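Local structure of transcriptional regulator, LacI family (Corynebacterium glutamicum, 3H5T) at residues Asp85-Asp90 against Gly302-His307; Pro142-Ile147 against Ala161-Met166; Thr270-Thr275 against Phe281-Tyr286. The protein activates transcription of ino1 in an inositol-dependent way by binding a palindromic promoter motif, and so helps regulate cell wall biogenesis. All coordinates share one frame; numbering follows the deposited sequence.

Two alpha/beta lobes and the seam between them make up the core of a LacI-type regulator, and the contacts sample all three. Contact 1 opens first along the chain and closes last, joining the lobes; contacts 2 and 3 fall, in that order, between its segments. Contact 2 packs within the lobe of the seven-stranded sheet and contact 3 within that of the five-stranded sheet, whereas contact 1 lies at the seam, which in relatives borders the effector cleft. Between centres, contacts 1 and 2 are about 25 Å apart, 1 and 3 about 15 Å, 2 and 3 about 33 Å. Contacts 1 and 3 touch (F303 CB to T275 O, 3.3 Å) just beyond adjacent parallel strands 299-302 and 271-274.

Contact 1 of 3, residues Asp85-Asp90 against Gly302-His307; sequences DMASVD and GFDGTH
Where the two lobes of the LacI-type core face each other, A87 at the start of helix 86-98 packs against D304 and T306, in the loop that leaves strand 299-302. The methyl CB of A87 lies 3.2 Å from OD2 of D304, while the T306 methyl CG2 sits alongside it, 4.1 Å from A87 CB and 3.9 Å from A87 N. M86 CB grazes T306 CG2 at the margin. T306 divides its branches between two tasks: OG1 lies between the backbone N and the carbonyl carbon (chi1 65°) and makes a weak capping bond to A309 N, which leaves CG2 to meet A87. The facing helix has its own N-cap in D85, whose OD2 accepts from both S88 N at 3.2 Å and S88 OG at 2.9 Å. Beside the methyl pair a water spans the contact, donating to D90 OD1 (2.6 Å) and accepting from H307 N (2.7 Å). D277 OD2 accepts from both G305 N and T306 N. Two capped helix starts brought together across an interlobe seam suit the two-lobed, periplasmic-binding-protein fold of LacI-family regulators.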
loop_
_atom_site.group_PDB
_atom_site.type_symbol
_atom_site.label_atom_id
_atom_site.label_comp_id
_atom_site.label_asym_id
_atom_site.label_seq_id
_atom_site.Cartn_x
_atom_site.Cartn_y
_atom_site.Cartn_z
ATOM N N ASP A 85 -9.132 2.126 -0.873
ATOM C CA ASP A 85 -8.234 1.039 -1.247
ATOM C C ASP A 85 -7.581 0.656 0.083
ATOM O O ASP A 85 -6.690 1.349 0.566
ATOM C CB ASP A 85 -7.167 1.506 -2.241
ATOM C CG ASP A 85 -6.212 0.388 -2.625
ATOM O OD1 ASP A 85 -6.655 -0.581 -3.291
ATOM O OD2 ASP A 85 -5.024 0.467 -2.247
ATOM N N MET A 86 -8.035 -0.439 0.680
ATOM C CA MET A 86 -7.517 -0.843 1.976
ATOM C C MET A 86 -5.985 -0.957 2.112
ATOM O O MET A 86 -5.441 -0.663 3.172
ATOM C CB MET A 86 -8.211 -2.132 2.434
ATOM C CG MET A 86 -9.703 -1.938 2.773
ATOM S SD MET A 86 -10.070 -0.589 3.966
ATOM C CE MET A 86 -10.696 0.691 2.874
ATOM N N ALA A 87 -5.290 -1.369 1.059
ATOM C CA ALA A 87 -3.834 -1.471 1.134
ATOM C C ALA A 87 -3.245 -0.070 1.374
ATOM O O ALA A 87 -2.306 0.102 2.157
ATOM C CB ALA A 87 -3.279 -2.058 -0.150
ATOM N N SER A 88 -3.812 0.925 0.699
ATOM C CA SER A 88 -3.358 2.299 0.833
ATOM C C SER A 88 -3.744 2.875 2.193
ATOM O O SER A 88 -3.016 3.703 2.757
ATOM C CB SER A 88 -3.943 3.163 -0.290
ATOM O OG SER A 88 -3.424 2.780 -1.553
ATOM N N VAL A 89 -4.884 2.450 2.726
ATOM C CA VAL A 89 -5.301 2.951 4.028
ATOM C C VAL A 89 -4.383 2.380 5.116
ATOM O O VAL A 89 -4.175 3.004 6.149
ATOM C CB VAL A 89 -6.777 2.590 4.336
ATOM C CG1 VAL A 89 -7.108 2.929 5.788
ATOM C CG2 VAL A 89 -7.707 3.349 3.398
ATOM N N ASP A 90 -3.828 1.198 4.887
ATOM C CA ASP A 90 -2.928 0.615 5.864
ATOM C C ASP A 90 -1.600 1.352 5.750
ATOM O O ASP A 90 -0.916 1.574 6.748
ATOM C CB ASP A 90 -2.742 -0.883 5.603
ATOM C CG ASP A 90 -3.942 -1.710 6.051
ATOM O OD1 ASP A 90 -4.020 -2.903 5.673
ATOM O OD2 ASP A 90 -4.806 -1.171 6.783
ATOM N N GLY A 302 -3.421 -13.673 -4.608
ATOM C CA GLY A 302 -3.461 -12.235 -4.453
ATOM C C GLY A 302 -2.103 -11.694 -4.054
ATOM O O GLY A 302 -1.121 -12.431 -4.067
ATOM N N PHE A 303 -2.047 -10.407 -3.713
ATOM C CA PHE A 303 -0.813 -9.760 -3.293
ATOM C C PHE A 303 -1.177 -8.508 -2.492
ATOM O O PHE A 303 -1.898 -7.643 -2.987
ATOM C CB PHE A 303 0.044 -9.371 -4.509
ATOM C CG PHE A 303 1.453 -8.956 -4.159
ATOM C CD1 PHE A 303 2.540 -9.738 -4.550
ATOM C CD2 PHE A 303 1.698 -7.791 -3.429
ATOM C CE1 PHE A 303 3.850 -9.367 -4.221
ATOM C CE2 PHE A 303 3.008 -7.410 -3.092
ATOM C CZ PHE A 303 4.081 -8.197 -3.487
ATOM N N ASP A 304 -0.674 -8.448 -1.257
ATOM C CA ASP A 304 -0.873 -7.350 -0.302
ATOM C C ASP A 304 -1.083 -7.867 1.112
ATOM O O ASP A 304 -0.355 -7.494 2.036
ATOM C CB ASP A 304 -2.064 -6.459 -0.673
ATOM C CG ASP A 304 -1.654 -5.264 -1.508
ATOM O OD1 ASP A 304 -0.434 -5.032 -1.629
ATOM O OD2 ASP A 304 -2.543 -4.560 -2.033
ATOM N N GLY A 305 -2.088 -8.722 1.276
ATOM C CA GLY A 305 -2.385 -9.270 2.586
ATOM C C GLY A 305 -3.280 -8.365 3.416
ATOM O O GLY A 305 -3.107 -8.266 4.630
ATOM N N THR A 306 -4.238 -7.702 2.771
ATOM C CA THR A 306 -5.148 -6.813 3.484
ATOM C C THR A 306 -5.972 -7.630 4.467
ATOM O O THR A 306 -6.085 -8.849 4.336
ATOM C CB THR A 306 -6.115 -6.057 2.512
ATOM O OG1 THR A 306 -6.988 -6.988 1.855
ATOM C CG2 THR A 306 -5.318 -5.286 1.457
ATOM N N HIS A 307 -6.543 -6.947 5.453
ATOM C CA HIS A 307 -7.364 -7.573 6.482
ATOM C C HIS A 307 -8.454 -8.465 5.885
ATOM O O HIS A 307 -8.708 -9.564 6.379
ATOM C CB HIS A 307 -7.978 -6.479 7.364
ATOM C CG HIS A 307 -8.796 -7.001 8.500
ATOM N ND1 HIS A 307 -10.077 -7.489 8.336
ATOM C CD2 HIS A 307 -8.515 -7.125 9.819
ATOM C CE1 HIS A 307 -10.546 -7.891 9.503
ATOM N NE2 HIS A 307 -9.617 -7.680 10.420
HETATM O O HOH W 1 -6.195 -4.281 5.089
#

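Contact 2 of 3, residues Pro142-Ile147 against Ala161-Met166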
loop_
_atom_site.group_PDB
_atom_site.type_symbol
_atom_site.label_atom_id
_atom_site.label_comp_id
_atom_site.label_asym_id
_atom_site.label_seq_id
_atom_site.Cartn_x
_atom_site.Cartn_y
_atom_site.Cartn_z
ATOM N N PRO A 142 5.214 13.425 -14.550
ATOM C CA PRO A 142 5.592 14.836 -14.462
ATOM C C PRO A 142 5.521 15.447 -13.065
ATOM O O PRO A 142 6.135 16.481 -12.810
ATOM C CB PRO A 142 4.656 15.508 -15.462
ATOM C CG PRO A 142 3.433 14.657 -15.405
ATOM C CD PRO A 142 4.007 13.252 -15.380
ATOM N N HIS A 143 4.785 14.816 -12.156
ATOM C CA HIS A 143 4.689 15.341 -10.792
ATOM C C HIS A 143 6.017 15.137 -10.065
ATOM O O HIS A 143 6.412 15.957 -9.233
ATOM C CB HIS A 143 3.530 14.666 -10.049
ATOM C CG HIS A 143 2.196 14.958 -10.659
ATOM N ND1 HIS A 143 1.558 16.173 -10.503
ATOM C CD2 HIS A 143 1.437 14.245 -11.521
ATOM C CE1 HIS A 143 0.469 16.194 -11.249
ATOM N NE2 HIS A 143 0.373 15.038 -11.878
ATOM N N ILE A 144 6.704 14.046 -10.393
ATOM C CA ILE A 144 8.007 13.757 -9.807
ATOM C C ILE A 144 8.953 14.903 -10.173
ATOM O O ILE A 144 9.642 15.448 -9.306
ATOM C CB ILE A 144 8.599 12.441 -10.359
ATOM C CG1 ILE A 144 7.734 11.254 -9.929
ATOM C CG2 ILE A 144 10.041 12.279 -9.889
ATOM C CD1 ILE A 144 7.679 11.030 -8.438
ATOM N N ASP A 145 8.977 15.266 -11.459
ATOM C CA ASP A 145 9.837 16.352 -11.942
ATOM C C ASP A 145 9.433 17.685 -11.310
ATOM O O ASP A 145 10.286 18.514 -10.992
ATOM C CB ASP A 145 9.764 16.478 -13.471
ATOM C CG ASP A 145 10.123 15.181 -14.193
ATOM O OD1 ASP A 145 11.175 14.580 -13.885
ATOM O OD2 ASP A 145 9.349 14.761 -15.079
ATOM N N ALA A 146 8.130 17.890 -11.132
ATOM C CA ALA A 146 7.644 19.115 -10.525
ATOM C C ALA A 146 8.149 19.228 -9.087
ATOM O O ALA A 146 8.533 20.301 -8.642
ATOM C CB ALA A 146 6.124 19.155 -10.561
ATOM N N ILE A 147 8.153 18.116 -8.364
ATOM C CA ILE A 147 8.627 18.102 -6.981
ATOM C C ILE A 147 10.128 18.391 -6.912
ATOM O O ILE A 147 10.594 19.059 -5.991
ATOM C CB ILE A 147 8.338 16.731 -6.314
ATOM C CG1 ILE A 147 6.833 16.591 -6.078
ATOM C CG2 ILE A 147 9.108 16.593 -5.015
ATOM C CD1 ILE A 147 6.414 15.261 -5.507
ATOM N N ALA A 161 11.330 3.779 -8.684
ATOM C CA ALA A 161 12.646 3.455 -8.166
ATOM C C ALA A 161 13.694 4.252 -8.915
ATOM O O ALA A 161 13.442 4.760 -10.006
ATOM C CB ALA A 161 12.924 1.960 -8.350
ATOM N N ARG A 162 14.871 4.357 -8.314
ATOM C CA ARG A 162 15.994 5.033 -8.933
ATOM C C ARG A 162 15.819 6.509 -9.295
ATOM O O ARG A 162 16.197 6.931 -10.386
ATOM C CB ARG A 162 16.424 4.238 -10.172
ATOM C CG ARG A 162 16.915 2.818 -9.866
ATOM C CD ARG A 162 17.175 2.014 -11.132
ATOM N NE ARG A 162 15.925 1.675 -11.806
ATOM C CZ ARG A 162 15.080 0.726 -11.399
ATOM N NH1 ARG A 162 15.351 0.000 -10.314
ATOM N NH2 ARG A 162 13.950 0.514 -12.072
ATOM N N GLU A 163 15.238 7.293 -8.393
ATOM C CA GLU A 163 15.104 8.727 -8.627
ATOM C C GLU A 163 16.222 9.325 -7.795
ATOM O O GLU A 163 16.387 8.958 -6.640
ATOM C CB GLU A 163 13.756 9.268 -8.135
ATOM C CG GLU A 163 12.594 9.057 -9.093
ATOM C CD GLU A 163 12.819 9.708 -10.449
ATOM O OE1 GLU A 163 13.262 10.874 -10.481
ATOM O OE2 GLU A 163 12.543 9.057 -11.483
ATOM N N GLU A 164 16.998 10.231 -8.371
ATOM C CA GLU A 164 18.099 10.833 -7.627
ATOM C C GLU A 164 17.614 11.759 -6.508
ATOM O O GLU A 164 16.686 12.536 -6.692
ATOM C CB GLU A 164 19.017 11.609 -8.579
ATOM C CG GLU A 164 20.172 12.314 -7.875
ATOM C CD GLU A 164 20.848 13.337 -8.761
ATOM O OE1 GLU A 164 20.137 14.222 -9.289
ATOM O OE2 GLU A 164 22.087 13.262 -8.925
ATOM N N GLY A 165 18.254 11.658 -5.347
ATOM C CA GLY A 165 17.903 12.496 -4.210
ATOM C C GLY A 165 16.579 12.178 -3.536
ATOM O O GLY A 165 16.101 12.960 -2.717
ATOM N N MET A 166 15.993 11.029 -3.863
ATOM C CA MET A 166 14.706 10.636 -3.294
ATOM C C MET A 166 14.701 9.217 -2.700
ATOM O O MET A 166 14.471 8.244 -3.421
ATOM C CB MET A 166 13.609 10.736 -4.377
ATOM C CG MET A 166 13.145 12.153 -4.744
ATOM S SD MET A 166 11.842 12.223 -6.039
ATOM C CE MET A 166 12.248 13.702 -6.788
#
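E163 and I144 meet where the loop between strands 154-157 and 168-171 passes over helix 142-150, and the glutamate chain shows how one residue can serve both apolar and charged neighbours. The bond to CB points toward the helix, and E163 CB rests 4.1 Å from SD of M166, a neighbour within its own loop. E163 CG then comes to 4.2 Å from the branch methyl CG2 of I144. A bend at chi2 (-59°) turns the chain, bringing E163 CD to 3.8 Å and OE1 to 3.6 Å from I144 CG2, so that the isoleucine branch is met by three successive atoms. Beyond this the carboxylate turns to cations: OE1 forms a salt bridge with NH2 of R148, further along the helix, and OE2 another with NZ of K139.

On the helix side, with I144 CG1 beside the backbone N (chi1 -65°), the branch methyl CG2 falls anti to that N and points toward the loop. M166 CE lies 4.1 Å from I144 CG2 and 4.0 Å from I144 O. A type II turn from E163 to M166, with G165 at its positive-phi position, returns the chain so that both side chains approach I144 together. Beneath them I134 and I156 of the central sheet touch this group, I144 and M166 lying on the first and E163 and M166 on the second. Helix 142-150 is the helix of the beta-alpha-beta crossover between strands 132-135 and 154-157.

No hydrogen bond joins 142-147 directly to 161-166, where the contact is packing around the I144 methyl; the polar link between helix and loop comes through R148, by its salt bridge to E163 and its bond to E164 O. The glutamate's two basic partners probably favour its ionised form although it lies against hydrocarbon.

Contact 3 of 3, residues Thr270-Thr275 against Phe281-Tyr286; sequences TAVLCT and FGVLEY
A chi1 of 174° puts V283 CG1 opposite the backbone N and leaves the other branch, CG2, anti to the carbonyl carbon, sending it from the helix toward the strand. C274 answers with SG also anti to its carbonyl carbon and beside the backbone N (chi1 -61°), and C274 SG and V283 CG2 meet at 4.2 Å. V283 CG2 also lies 4.3 Å from V272 CG1, two residues earlier on the strand. Since V272 CG1 and C274 SG are themselves 4.1 Å apart, the three groups form a nearly equilateral triangle, the valine methyl resting against both strand residues rather than pressing on one of them. The remaining branch of V283 takes little part, its CG1 staying 5.1 Å from V272 CG1.

This is the packing of a helix on its own sheet within a beta-alpha-beta unit: strand 271-274 leads into helix 277-289, and strand 299-302 lies parallel beside the first. The CA atoms of V272 and V283 are 8.4 Å apart, and a single layer of side chains fills the interval. L195 of the neighbouring strand 192-197 touches all three of V272, C274 and V283, extending that layer across the sheet. Helix 252-265 closes in from its own side, A259 meeting V283 and L263 meeting V272. L273 belongs to the other face of the strand, where it packs on A228 of helix 221-235.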
loop_
_atom_site.group_PDB
_atom_site.type_symbol
_atom_site.label_atom_id
_atom_site.label_comp_id
_atom_site.label_asym_id
_atom_site.label_seq_id
_atom_site.Cartn_x
_atom_site.Cartn_y
_atom_site.Cartn_z
ATOM N N THR A 270 -7.705 -22.415 -15.461
ATOM C CA THR A 270 -7.889 -23.133 -14.208
ATOM C C THR A 270 -7.435 -22.299 -13.010
ATOM O O THR A 270 -7.800 -22.594 -11.868
ATOM C CB THR A 270 -7.102 -24.464 -14.213
ATOM O OG1 THR A 270 -5.698 -24.194 -14.296
ATOM C CG2 THR A 270 -7.519 -25.323 -15.406
ATOM N N ALA A 271 -6.645 -21.261 -13.276
ATOM C CA ALA A 271 -6.142 -20.395 -12.213
ATOM C C ALA A 271 -5.926 -18.966 -12.687
ATOM O O ALA A 271 -5.677 -18.729 -13.870
ATOM C CB ALA A 271 -4.837 -20.951 -11.658
ATOM N N VAL A 272 -6.020 -18.020 -11.754
ATOM C CA VAL A 272 -5.820 -16.608 -12.063
ATOM C C VAL A 272 -4.919 -15.963 -11.016
ATOM O O VAL A 272 -5.263 -15.930 -9.831
ATOM C CB VAL A 272 -7.163 -15.836 -12.094
ATOM C CG1 VAL A 272 -6.907 -14.329 -12.099
ATOM C CG2 VAL A 272 -7.966 -16.237 -13.324
ATOM N N LEU A 273 -3.765 -15.459 -11.449
ATOM C CA LEU A 273 -2.839 -14.792 -10.537
ATOM C C LEU A 273 -3.040 -13.283 -10.629
ATOM O O LEU A 273 -2.913 -12.700 -11.701
ATOM C CB LEU A 273 -1.382 -15.139 -10.878
ATOM C CG LEU A 273 -0.321 -14.426 -10.027
ATOM C CD1 LEU A 273 0.910 -15.291 -9.895
ATOM C CD2 LEU A 273 0.022 -13.077 -10.638
ATOM N N CYS A 274 -3.357 -12.664 -9.498
ATOM C CA CYS A 274 -3.577 -11.227 -9.429
ATOM C C CYS A 274 -2.370 -10.489 -8.874
ATOM O O CYS A 274 -1.658 -10.988 -8.009
ATOM C CB CYS A 274 -4.781 -10.918 -8.545
ATOM S SG CYS A 274 -6.301 -11.606 -9.139
ATOM N N THR A 275 -2.175 -9.277 -9.365
ATOM C CA THR A 275 -1.080 -8.423 -8.955
ATOM C C THR A 275 -1.409 -7.701 -7.644
ATOM O O THR A 275 -0.511 -7.198 -6.951
ATOM C CB THR A 275 -0.798 -7.391 -10.056
ATOM O OG1 THR A 275 -0.115 -8.035 -11.140
ATOM C CG2 THR A 275 0.038 -6.253 -9.532
ATOM N N PHE A 281 -10.405 -10.099 -5.244
ATOM C CA PHE A 281 -11.772 -9.974 -4.750
ATOM C C PHE A 281 -12.771 -9.709 -5.863
ATOM O O PHE A 281 -13.950 -10.039 -5.733
ATOM C CB PHE A 281 -11.858 -8.892 -3.670
ATOM C CG PHE A 281 -11.403 -9.369 -2.328
ATOM C CD1 PHE A 281 -12.255 -10.101 -1.519
ATOM C CD2 PHE A 281 -10.089 -9.178 -1.917
ATOM C CE1 PHE A 281 -11.807 -10.646 -0.320
ATOM C CE2 PHE A 281 -9.628 -9.717 -0.722
ATOM C CZ PHE A 281 -10.488 -10.456 0.078
ATOM N N GLY A 282 -12.297 -9.115 -6.953
ATOM C CA GLY A 282 -13.164 -8.859 -8.083
ATOM C C GLY A 282 -13.422 -10.190 -8.766
ATOM O O GLY A 282 -14.455 -10.385 -9.395
ATOM N N VAL A 283 -12.469 -11.106 -8.628
ATOM C CA VAL A 283 -12.568 -12.439 -9.207
ATOM C C VAL A 283 -13.507 -13.299 -8.366
ATOM O O VAL A 283 -14.183 -14.189 -8.891
ATOM C CB VAL A 283 -11.195 -13.149 -9.256
ATOM C CG1 VAL A 283 -11.372 -14.576 -9.719
ATOM C CG2 VAL A 283 -10.252 -12.410 -10.184
ATOM N N LEU A 284 -13.538 -13.039 -7.059
ATOM C CA LEU A 284 -14.403 -13.794 -6.151
ATOM C C LEU A 284 -15.833 -13.289 -6.279
ATOM O O LEU A 284 -16.782 -14.076 -6.294
ATOM C CB LEU A 284 -13.912 -13.657 -4.707
ATOM C CG LEU A 284 -12.548 -14.303 -4.426
ATOM C CD1 LEU A 284 -12.030 -13.901 -3.045
ATOM C CD2 LEU A 284 -12.682 -15.805 -4.541
ATOM N N GLU A 285 -15.982 -11.973 -6.382
ATOM C CA GLU A 285 -17.297 -11.383 -6.527
ATOM C C GLU A 285 -17.861 -11.798 -7.878
ATOM O O GLU A 285 -19.077 -11.875 -8.046
ATOM C CB GLU A 285 -17.217 -9.859 -6.440
ATOM C CG GLU A 285 -18.575 -9.181 -6.296
ATOM C CD GLU A 285 -18.466 -7.673 -6.143
ATOM O OE1 GLU A 285 -17.619 -7.212 -5.341
ATOM O OE2 GLU A 285 -19.231 -6.950 -6.817
ATOM N N TYR A 286 -16.982 -12.070 -8.845
ATOM C CA TYR A 286 -17.446 -12.494 -10.165
ATOM C C TYR A 286 -17.822 -13.970 -10.165
ATOM O O TYR A 286 -18.878 -14.336 -10.671
ATOM C CB TYR A 286 -16.399 -12.273 -11.262
ATOM C CG TYR A 286 -16.810 -12.992 -12.525
ATOM C CD1 TYR A 286 -17.949 -12.599 -13.227
ATOM C CD2 TYR A 286 -16.147 -14.146 -12.944
ATOM C CE1 TYR A 286 -18.428 -13.341 -14.306
ATOM C CE2 TYR A 286 -16.621 -14.898 -14.027
ATOM C CZ TYR A 286 -17.762 -14.487 -14.694
ATOM O OH TYR A 286 -18.248 -15.225 -15.739
#